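PDB 6K7Z: GH18 chiitnase from Pseudoalteromonas aurantia, which probably hydrolyses chitin as an endo-acting chitinase of glycoside hydrolase family 18, on a TIM-barrel fold. Local coordinates for residues A168-V171 / E172-E175; F133-S136 / L137-L141; I74-G78 / G79-S83; N213-P216 / E217-I220. One frame throughout, in Å; residues are numbered along the deposited sequence.

Contact 1. Residues A168-V171 / E172-E175; sequences AGYV and EVVE
Tyr-170 and Val-173 meet on one face of helix 169-177. In the TIM barrel this helix belongs to the beta-alpha-beta unit that runs from strand 151-154 to strand 183-187. The two side chains lie side by side and point the same way. Tyr-170 CD2 is 4.0 Å from Val-173 CB. Val-173 CG2 sits over one face of the ring and also rests 3.4 Å from Gly-169 O. The far end of the tyrosine leaves the helix. Its OH is hydrogen-bonded to ND1 of His-154, and the two rings meet with their planes nearly perpendicular. Leu-134 of helix 130-144 adds to the packing round both Tyr-170 and Val-173.

Three i to i+4 backbone bonds hold the turns together. Val-173 N donates to Gly-169 O in the carbonyl plane, at 3.1 Å. Val-174 N donates to Tyr-170 O at 2.8 Å, and at 170° this is the straightest of the three. Glu-175 N donates to Val-171 O.

Elsewhere on the helix, Val-171 and Glu-175 also lie side by side. Glu-175 CG lies anti to its carbonyl carbon (chi1 -81°), and the chain beyond it is extended. This carries the carboxylate back along the helix, where OE2 stands 3.6 Å from Val-171 CG1. Val-174 turns CG2 between its own backbone N and carbonyl carbon. That methyl fits over two carbonyl oxygens of the preceding turn, 3.3 Å from Tyr-170 O and 3.4 Å from Val-171 O.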
loop_
_atom_site.group_PDB
_atom_site.type_symbol
_atom_site.label_atom_id
_atom_site.label_comp_id
_atom_site.label_asym_id
_atom_site.label_seq_id
_atom_site.Cartn_x
_atom_site.Cartn_y
_atom_site.Cartn_z
ATOM N N ALA A 168 -9.171 -8.239 12.918
ATOM C CA ALA A 168 -9.640 -8.203 11.537
ATOM C C ALA A 168 -10.384 -6.919 11.187
ATOM O O ALA A 168 -11.480 -6.958 10.616
ATOM C CB ALA A 168 -10.536 -9.407 11.258
ATOM N N GLY A 169 -9.776 -5.777 11.491
ATOM C CA GLY A 169 -10.419 -4.506 11.219
ATOM C C GLY A 169 -10.779 -4.292 9.762
ATOM O O GLY A 169 -11.788 -3.653 9.460
ATOM N N TYR A 170 -9.974 -4.822 8.834
ATOM C CA TYR A 170 -10.246 -4.563 7.425
ATOM C C TYR A 170 -11.393 -5.389 6.868
ATOM O O TYR A 170 -11.899 -5.058 5.791
ATOM C CB TYR A 170 -8.990 -4.793 6.580
ATOM C CG TYR A 170 -8.236 -3.523 6.355
ATOM C CD1 TYR A 170 -7.405 -3.009 7.335
ATOM C CD2 TYR A 170 -8.383 -2.806 5.173
ATOM C CE1 TYR A 170 -6.705 -1.835 7.129
ATOM C CE2 TYR A 170 -7.694 -1.604 4.963
ATOM C CZ TYR A 170 -6.862 -1.137 5.949
ATOM O OH TYR A 170 -6.175 0.038 5.783
ATOM N N VAL A 171 -11.807 -6.456 7.553
ATOM C CA VAL A 171 -13.058 -7.119 7.181
ATOM C C VAL A 171 -14.203 -6.120 7.254
ATOM O O VAL A 171 -14.977 -5.958 6.304
ATOM C CB VAL A 171 -13.322 -8.337 8.085
ATOM C CG1 VAL A 171 -14.729 -8.887 7.852
ATOM C CG2 VAL A 171 -12.293 -9.423 7.820
ATOM N N GLU A 172 -14.307 -5.415 8.380
ATOM C CA GLU A 172 -15.305 -4.361 8.501
ATOM C C GLU A 172 -15.095 -3.291 7.444
ATOM O O GLU A 172 -16.056 -2.822 6.825
ATOM C CB GLU A 172 -15.258 -3.748 9.902
ATOM C CG GLU A 172 -16.322 -2.680 10.149
ATOM C CD GLU A 172 -16.284 -2.094 11.566
ATOM O OE1 GLU A 172 -15.796 -2.774 12.497
ATOM O OE2 GLU A 172 -16.754 -0.945 11.742
ATOM N N VAL A 173 -13.841 -2.900 7.206
ATOM C CA VAL A 173 -13.575 -1.861 6.215
ATOM C C VAL A 173 -14.118 -2.268 4.846
ATOM O O VAL A 173 -14.894 -1.528 4.227
ATOM C CB VAL A 173 -12.069 -1.541 6.155
ATOM C CG1 VAL A 173 -11.775 -0.606 4.995
ATOM C CG2 VAL A 173 -11.608 -0.906 7.467
ATOM N N VAL A 174 -13.723 -3.445 4.347
ATOM C CA VAL A 174 -14.133 -3.781 2.984
ATOM C C VAL A 174 -15.636 -4.012 2.916
ATOM O O VAL A 174 -16.266 -3.727 1.892
ATOM C CB VAL A 174 -13.357 -4.991 2.421
ATOM C CG1 VAL A 174 -11.861 -4.695 2.342
ATOM C CG2 VAL A 174 -13.629 -6.263 3.229
ATOM N N GLU A 175 -16.240 -4.494 4.002
ATOM C CA GLU A 175 -17.684 -4.692 4.003
ATOM C C GLU A 175 -18.446 -3.385 3.852
ATOM O O GLU A 175 -19.500 -3.361 3.214
ATOM C CB GLU A 175 -18.099 -5.402 5.281
ATOM C CG GLU A 175 -17.864 -6.900 5.182
ATOM C CD GLU A 175 -17.965 -7.600 6.507
ATOM O OE1 GLU A 175 -17.987 -6.925 7.559
ATOM O OE2 GLU A 175 -18.011 -8.837 6.488
#

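Contact 2. Residues F133-S136 / L137-L141; sequences FLIS and LTQEL
The polar contacts centre on Leu-134 O, which takes two hydrogen bonds from Thr-138. Thr-138 N and Thr-138 OG1 are each 2.9 Å from Leu-134 O and reach it from opposite faces of its carbonyl plane. With OG1 beside the backbone N (chi1 -65°), the hydroxyl can turn back to the preceding turn. It is also hydrogen-bonded to His-154 NE2. The i to i+4 backbone bonds continue before and after this pair in sequence. Leu-137 N donates to Phe-133 O at 2.8 Å, Gln-139 N to Ile-135 O at 3.1 Å, and Glu-140 N to Ser-136 O at 2.9 Å. All of this lies within helix 130-144, which connects strands 111-115 and 151-154 of the TIM barrel in a beta-alpha-beta unit.

The apolar contacts follow the i to i+4 spacing. Phe-133 and Leu-137 run alongside each other, with ring atom CZ 4.1 Å from Leu-137 CD2. Ile-135 CG2 is 4.2 Å from Gln-139 CD. Leu-137 continues onto Leu-96 of helix 93-106, while Ile-135 and Gln-139 pack against Val-177.

Of the remaining polar side chains, Ser-136 OG bonds to Thr-93 OG1, and Glu-140, bent at chi2, forms salt bridges through OE1 with Lys-143 and Arg-144.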
loop_
_atom_site.group_PDB
_atom_site.type_symbol
_atom_site.label_atom_id
_atom_site.label_comp_id
_atom_site.label_asym_id
_atom_site.label_seq_id
_atom_site.Cartn_x
_atom_site.Cartn_y
_atom_site.Cartn_z
ATOM N N PHE A 133 -12.500 4.693 11.504
ATOM C CA PHE A 133 -11.579 5.699 10.986
ATOM C C PHE A 133 -11.273 5.442 9.517
ATOM O O PHE A 133 -11.380 6.344 8.676
ATOM C CB PHE A 133 -10.293 5.703 11.808
ATOM C CG PHE A 133 -9.178 6.495 11.178
ATOM C CD1 PHE A 133 -9.281 7.872 11.032
ATOM C CD2 PHE A 133 -8.019 5.867 10.740
ATOM C CE1 PHE A 133 -8.257 8.602 10.459
ATOM C CE2 PHE A 133 -6.985 6.587 10.159
ATOM C CZ PHE A 133 -7.100 7.962 10.014
ATOM N N LEU A 134 -10.897 4.206 9.191
ATOM C CA LEU A 134 -10.575 3.882 7.809
ATOM C C LEU A 134 -11.801 3.988 6.915
ATOM O O LEU A 134 -11.703 4.429 5.767
ATOM C CB LEU A 134 -9.973 2.491 7.751
ATOM C CG LEU A 134 -8.626 2.431 8.457
ATOM C CD1 LEU A 134 -8.210 0.978 8.578
ATOM C CD2 LEU A 134 -7.586 3.215 7.677
ATOM N N ILE A 135 -12.966 3.594 7.423
ATOM C CA ILE A 135 -14.198 3.737 6.649
ATOM C C ILE A 135 -14.476 5.207 6.351
ATOM O O ILE A 135 -14.708 5.588 5.200
ATOM C CB ILE A 135 -15.368 3.080 7.398
ATOM C CG1 ILE A 135 -15.218 1.561 7.325
ATOM C CG2 ILE A 135 -16.725 3.564 6.859
ATOM C CD1 ILE A 135 -16.086 0.818 8.312
ATOM N N SER A 136 -14.455 6.048 7.381
ATOM C CA SER A 136 -14.731 7.472 7.178
ATOM C C SER A 136 -13.662 8.136 6.320
ATOM O O SER A 136 -13.978 8.932 5.428
ATOM C CB SER A 136 -14.849 8.185 8.527
ATOM O OG SER A 136 -15.004 9.587 8.325
ATOM N N LEU A 137 -12.385 7.852 6.594
ATOM C CA LEU A 137 -11.326 8.435 5.777
ATOM C C LEU A 137 -11.478 8.041 4.310
ATOM O O LEU A 137 -11.343 8.886 3.418
ATOM C CB LEU A 137 -9.953 8.017 6.303
ATOM C CG LEU A 137 -8.779 8.544 5.476
ATOM C CD1 LEU A 137 -8.750 10.069 5.474
ATOM C CD2 LEU A 137 -7.443 7.962 5.968
ATOM N N THR A 138 -11.786 6.768 4.040
ATOM C CA THR A 138 -11.957 6.353 2.651
ATOM C C THR A 138 -13.101 7.108 1.987
ATOM O O THR A 138 -12.951 7.607 0.866
ATOM C CB THR A 138 -12.178 4.842 2.566
ATOM O OG1 THR A 138 -10.999 4.158 3.013
ATOM C CG2 THR A 138 -12.468 4.426 1.133
ATOM N N GLN A 139 -14.234 7.251 2.682
ATOM C CA GLN A 139 -15.380 7.934 2.097
ATOM C C GLN A 139 -15.051 9.389 1.795
ATOM O O GLN A 139 -15.357 9.897 0.709
ATOM C CB GLN A 139 -16.580 7.837 3.039
ATOM C CG GLN A 139 -17.239 6.465 3.067
ATOM C CD GLN A 139 -18.287 6.336 4.159
ATOM O OE1 GLN A 139 -18.258 7.060 5.154
ATOM N NE2 GLN A 139 -19.215 5.400 3.982
ATOM N N GLU A 140 -14.424 10.079 2.748
ATOM C CA GLU A 140 -14.128 11.493 2.560
ATOM C C GLU A 140 -13.078 11.698 1.482
ATOM O O GLU A 140 -13.133 12.672 0.723
ATOM C CB GLU A 140 -13.667 12.106 3.879
ATOM C CG GLU A 140 -14.693 12.018 4.982
ATOM C CD GLU A 140 -15.833 12.991 4.776
ATOM O OE1 GLU A 140 -15.775 13.792 3.809
ATOM O OE2 GLU A 140 -16.771 12.966 5.593
ATOM N N LEU A 141 -12.109 10.791 1.404
ATOM C CA LEU A 141 -11.084 10.896 0.375
ATOM C C LEU A 141 -11.675 10.644 -1.006
ATOM O O LEU A 141 -11.367 11.369 -1.963
ATOM C CB LEU A 141 -9.964 9.906 0.691
ATOM C CG LEU A 141 -8.508 10.144 0.306
ATOM C CD1 LEU A 141 -8.066 11.559 0.589
ATOM C CD2 LEU A 141 -7.650 9.154 1.088
#

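Contact 3. Residues I74-G78 / G79-S83; sequences ISFGG and GTMGS
Phe-76, Gly-77 and Gly-78, at the end of strand 71-77, meet the loop that follows. Before them, Ser-75 belongs to the strand, and its OG is hydrogen-bonded to Asp-113 OD2 on the adjacent strand 111-115. Phe-76 sends its ring to the other side of the strand, among Leu-96 and Leu-100 of helix 93-106. CG of Phe-76 is anti to the backbone N (chi1 172°), which carries the ring forward to Met-81. The two side chains cross obliquely. Met-81 CE is 3.8 Å from Phe-76 CZ. Met-81 SD lies 4.8 Å from the centroid of the Phe-76 ring, in an oblique Met-aromatic contact.

At Gly-77 the backbone turns into a conformation suited to glycine. The sulfur passes close by, with Met-81 SD 4.0 Å from Gly-77 CA. The extended methionine chain thus runs back from the loop, past Gly-77, to the aromatic ring. Gly-77 O accepts a hydrogen bond from water 1 at 2.7 Å. Thr-80 OG1 is hydrogen-bonded to the same water at 2.9 Å, so the water links the strand end to the turn.

Gly-78 also has backbone angles that call for glycine. It opens a type I beta turn that ends at Met-81. The closing bond is weak: Met-81 N is 3.5 Å from Gly-78 O, although the angle at the hydrogen is 170°. Gly-82 then occupies the N-cap position of helix 83-89. Ser-75 to Gly-78 read Ser-Phe-Gly-Gly, which matches the SxGG motif characteristic of family 18 chitinases, at the end of a barrel strand.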
loop_
_atom_site.group_PDB
_atom_site.type_symbol
_atom_site.label_atom_id
_atom_site.label_comp_id
_atom_site.label_asym_id
_atom_site.label_seq_id
_atom_site.Cartn_x
_atom_site.Cartn_y
_atom_site.Cartn_z
ATOM N N ILE A 74 0.885 8.930 -3.421
ATOM C CA ILE A 74 1.556 9.217 -2.165
ATOM C C ILE A 74 1.043 8.218 -1.138
ATOM O O ILE A 74 -0.169 7.980 -1.032
ATOM C CB ILE A 74 1.337 10.680 -1.722
ATOM C CG1 ILE A 74 2.157 10.989 -0.469
ATOM C CG2 ILE A 74 -0.157 11.023 -1.519
ATOM C CD1 ILE A 74 3.666 10.944 -0.702
ATOM N N SER A 75 1.962 7.563 -0.434
ATOM C CA SER A 75 1.578 6.635 0.615
ATOM C C SER A 75 1.531 7.393 1.934
ATOM O O SER A 75 2.538 7.971 2.366
ATOM C CB SER A 75 2.538 5.454 0.706
ATOM O OG SER A 75 2.035 4.497 1.615
ATOM N N PHE A 76 0.364 7.371 2.570
ATOM C CA PHE A 76 0.138 8.035 3.841
ATOM C C PHE A 76 0.203 7.013 4.963
ATOM O O PHE A 76 -0.491 5.987 4.920
ATOM C CB PHE A 76 -1.222 8.721 3.858
ATOM C CG PHE A 76 -1.595 9.251 5.206
ATOM C CD1 PHE A 76 -0.895 10.317 5.752
ATOM C CD2 PHE A 76 -2.621 8.671 5.930
ATOM C CE1 PHE A 76 -1.232 10.802 7.004
ATOM C CE2 PHE A 76 -2.972 9.157 7.182
ATOM C CZ PHE A 76 -2.274 10.222 7.720
ATOM N N GLY A 77 1.027 7.293 5.966
ATOM C CA GLY A 77 1.121 6.389 7.095
ATOM C C GLY A 77 2.490 5.753 7.221
ATOM O O GLY A 77 3.488 6.449 7.424
ATOM N N GLY A 78 2.561 4.433 7.101
ATOM C CA GLY A 78 3.805 3.734 7.326
ATOM C C GLY A 78 3.916 3.233 8.753
ATOM O O GLY A 78 3.141 3.594 9.645
ATOM N N GLY A 79 4.874 2.363 8.957
ATOM C CA GLY A 79 5.039 1.716 10.226
ATOM C C GLY A 79 5.443 2.534 11.432
ATOM O O GLY A 79 5.271 2.105 12.528
ATOM N N THR A 80 6.004 3.691 11.199
ATOM C CA THR A 80 6.487 4.506 12.307
ATOM C C THR A 80 5.481 5.551 12.784
ATOM O O THR A 80 5.792 6.302 13.712
ATOM C CB THR A 80 7.804 5.201 11.927
ATOM O OG1 THR A 80 7.544 6.296 11.039
ATOM C CG2 THR A 80 8.753 4.218 11.259
ATOM N N MET A 81 4.285 5.609 12.207
ATOM C CA MET A 81 3.306 6.599 12.633
ATOM C C MET A 81 2.602 6.133 13.904
ATOM O O MET A 81 2.175 4.976 14.010
ATOM C CB MET A 81 2.294 6.868 11.523
ATOM C CG MET A 81 1.358 7.991 11.856
ATOM S SD MET A 81 0.549 8.629 10.398
ATOM C CE MET A 81 -0.929 9.284 11.158
ATOM N N GLY A 82 2.496 7.033 14.877
ATOM C CA GLY A 82 2.007 6.642 16.186
ATOM C C GLY A 82 0.496 6.536 16.248
ATOM O O GLY A 82 -0.237 7.275 15.593
ATOM N N SER A 83 0.034 5.591 17.072
ATOM C CA SER A 83 -1.393 5.435 17.315
ATOM C C SER A 83 -2.004 6.716 17.861
ATOM O O SER A 83 -3.160 7.041 17.555
ATOM C CB SER A 83 -1.616 4.267 18.282
ATOM O OG SER A 83 -2.989 3.995 18.456
HETATM O O HOH W 1 5.816 6.555 8.738
#

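Contact 4. Residues N213-P216 / E217-I220; sequences NMSP and EKVI
Ser-215 to Val-219 form a tight local turn where the loop after helix 198-209 enters barrel strand 219-224. Two overlapping i to i+3 bonds shape it. Lys-218 N donates to Ser-215 O at 3.1 Å, with a bent angle of 138° at the hydrogen. Val-219 N donates to Pro-216 O, also at 3.1 Å but much straighter, at 168°. In both bonds the donor stands well above the carbonyl plane.

Side chains fill in round the turn. Val-219 CG2 lies beyond the oxygen of the first carbonyl, 3.3 Å from Ser-215 O. Ser-215 OG lies between its backbone N and carbonyl carbon (chi1 67°), and this brings it to 3.9 Å from Lys-218 CG. Met-214 is bent at chi2 and chi3 and crosses the lysine at about a right angle. Both its sulfur and its methyl touch: Met-214 SD is 4.0 Å from Lys-218 CB and Met-214 CE 4.0 Å from Lys-218 CD.

The lysine chain then runs back along the loop. Water 2 donates to Asn-213 O at 2.6 Å and accepts from Lys-218 NZ at 2.8 Å. The same NZ is hydrogen-bonded to the carbonyl oxygens of Gly-178 and Ile-181, so three oxygens surround the ammonium group.

Strand 183-187 lies alongside: Lys-218 and Ile-220 make backbone bonds to Leu-184, and Met-214 packs on that same leucine. Thr-209 of helix 198-209 touches Pro-216 and Val-219.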
loop_
_atom_site.group_PDB
_atom_site.type_symbol
_atom_site.label_atom_id
_atom_site.label_comp_id
_atom_site.label_asym_id
_atom_site.label_seq_id
_atom_site.Cartn_x
_atom_site.Cartn_y
_atom_site.Cartn_z
ATOM N N ASN A 213 -17.347 -7.270 -1.435
ATOM C CA ASN A 213 -16.850 -6.194 -2.292
ATOM C C ASN A 213 -15.443 -6.454 -2.811
ATOM O O ASN A 213 -14.952 -5.670 -3.622
ATOM C CB ASN A 213 -16.873 -4.823 -1.602
ATOM C CG ASN A 213 -18.267 -4.420 -1.198
ATOM O OD1 ASN A 213 -19.194 -4.496 -2.003
ATOM N ND2 ASN A 213 -18.440 -4.050 0.065
ATOM N N MET A 214 -14.794 -7.532 -2.400
ATOM C CA MET A 214 -13.455 -7.817 -2.888
ATOM C C MET A 214 -13.505 -8.762 -4.084
ATOM O O MET A 214 -14.554 -9.312 -4.442
ATOM C CB MET A 214 -12.597 -8.395 -1.766
ATOM C CG MET A 214 -12.235 -7.363 -0.701
ATOM S SD MET A 214 -11.116 -6.084 -1.330
ATOM C CE MET A 214 -12.238 -4.697 -1.528
ATOM N N SER A 215 -12.349 -8.931 -4.714
ATOM C CA SER A 215 -12.180 -9.805 -5.867
ATOM C C SER A 215 -10.689 -9.998 -6.096
ATOM O O SER A 215 -9.878 -9.288 -5.484
ATOM C CB SER A 215 -12.836 -9.186 -7.098
ATOM O OG SER A 215 -12.137 -8.017 -7.473
ATOM N N PRO A 216 -10.280 -10.909 -6.977
ATOM C CA PRO A 216 -8.850 -10.974 -7.332
ATOM C C PRO A 216 -8.287 -9.635 -7.754
ATOM O O PRO A 216 -7.199 -9.249 -7.298
ATOM C CB PRO A 216 -8.833 -11.985 -8.483
ATOM C CG PRO A 216 -9.997 -12.872 -8.190
ATOM C CD PRO A 216 -11.057 -11.973 -7.637
ATOM N N GLU A 217 -9.024 -8.896 -8.592
ATOM C CA GLU A 217 -8.523 -7.630 -9.108
ATOM C C GLU A 217 -8.168 -6.673 -7.982
ATOM O O GLU A 217 -7.233 -5.877 -8.117
ATOM C CB GLU A 217 -9.564 -7.008 -10.039
ATOM C CG GLU A 217 -9.201 -5.640 -10.607
ATOM C CD GLU A 217 -8.284 -5.715 -11.818
ATOM O OE1 GLU A 217 -8.128 -4.672 -12.483
ATOM O OE2 GLU A 217 -7.718 -6.798 -12.111
ATOM N N LYS A 218 -8.882 -6.748 -6.858
ATOM C CA LYS A 218 -8.714 -5.796 -5.769
ATOM C C LYS A 218 -7.762 -6.273 -4.679
ATOM O O LYS A 218 -7.620 -5.591 -3.661
ATOM C CB LYS A 218 -10.078 -5.456 -5.161
ATOM C CG LYS A 218 -10.915 -4.570 -6.093
ATOM C CD LYS A 218 -11.840 -3.634 -5.341
ATOM C CE LYS A 218 -12.566 -2.719 -6.309
ATOM N NZ LYS A 218 -13.571 -1.855 -5.603
ATOM N N VAL A 219 -7.100 -7.411 -4.853
ATOM C CA VAL A 219 -6.180 -7.916 -3.838
ATOM C C VAL A 219 -4.830 -8.156 -4.498
ATOM O O VAL A 219 -4.721 -8.967 -5.427
ATOM C CB VAL A 219 -6.704 -9.190 -3.162
ATOM C CG1 VAL A 219 -5.782 -9.574 -1.999
ATOM C CG2 VAL A 219 -8.156 -8.987 -2.671
ATOM N N ILE A 220 -3.812 -7.440 -4.022
ATOM C CA ILE A 220 -2.441 -7.527 -4.530
ATOM C C ILE A 220 -1.593 -8.205 -3.464
ATOM O O ILE A 220 -1.645 -7.820 -2.289
ATOM C CB ILE A 220 -1.868 -6.132 -4.854
ATOM C CG1 ILE A 220 -2.856 -5.294 -5.668
ATOM C CG2 ILE A 220 -0.519 -6.237 -5.543
ATOM C CD1 ILE A 220 -3.148 -5.833 -7.040
HETATM O O HOH W 2 -15.717 -3.548 -5.003
#

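Contacts 2, 1 and 4 follow one another round the barrel wall. Contacts 1 and 2 pack directly, with Tyr-170 CE1 3.5 Å from Leu-134 CD1, and His-154 bonds to a hydroxyl in each. Contacts 1 and 4 are joined by a probable hydrogen bond of 2.9 Å from Asn-213 ND2 to Val-174 O. Contact 3 touches none of the others. Its nearest atoms are about 5 Å from contact 2, and its centre is about 23 Å from that of contact 4, across the chain's centre. It borders the probable active site through Ser-75 and Asp-113: the family's DxxDxDxE signature runs along strand 111-115 and just past its end. Leu-134 of contact 2 packs on Ile-114 and Tyr-116.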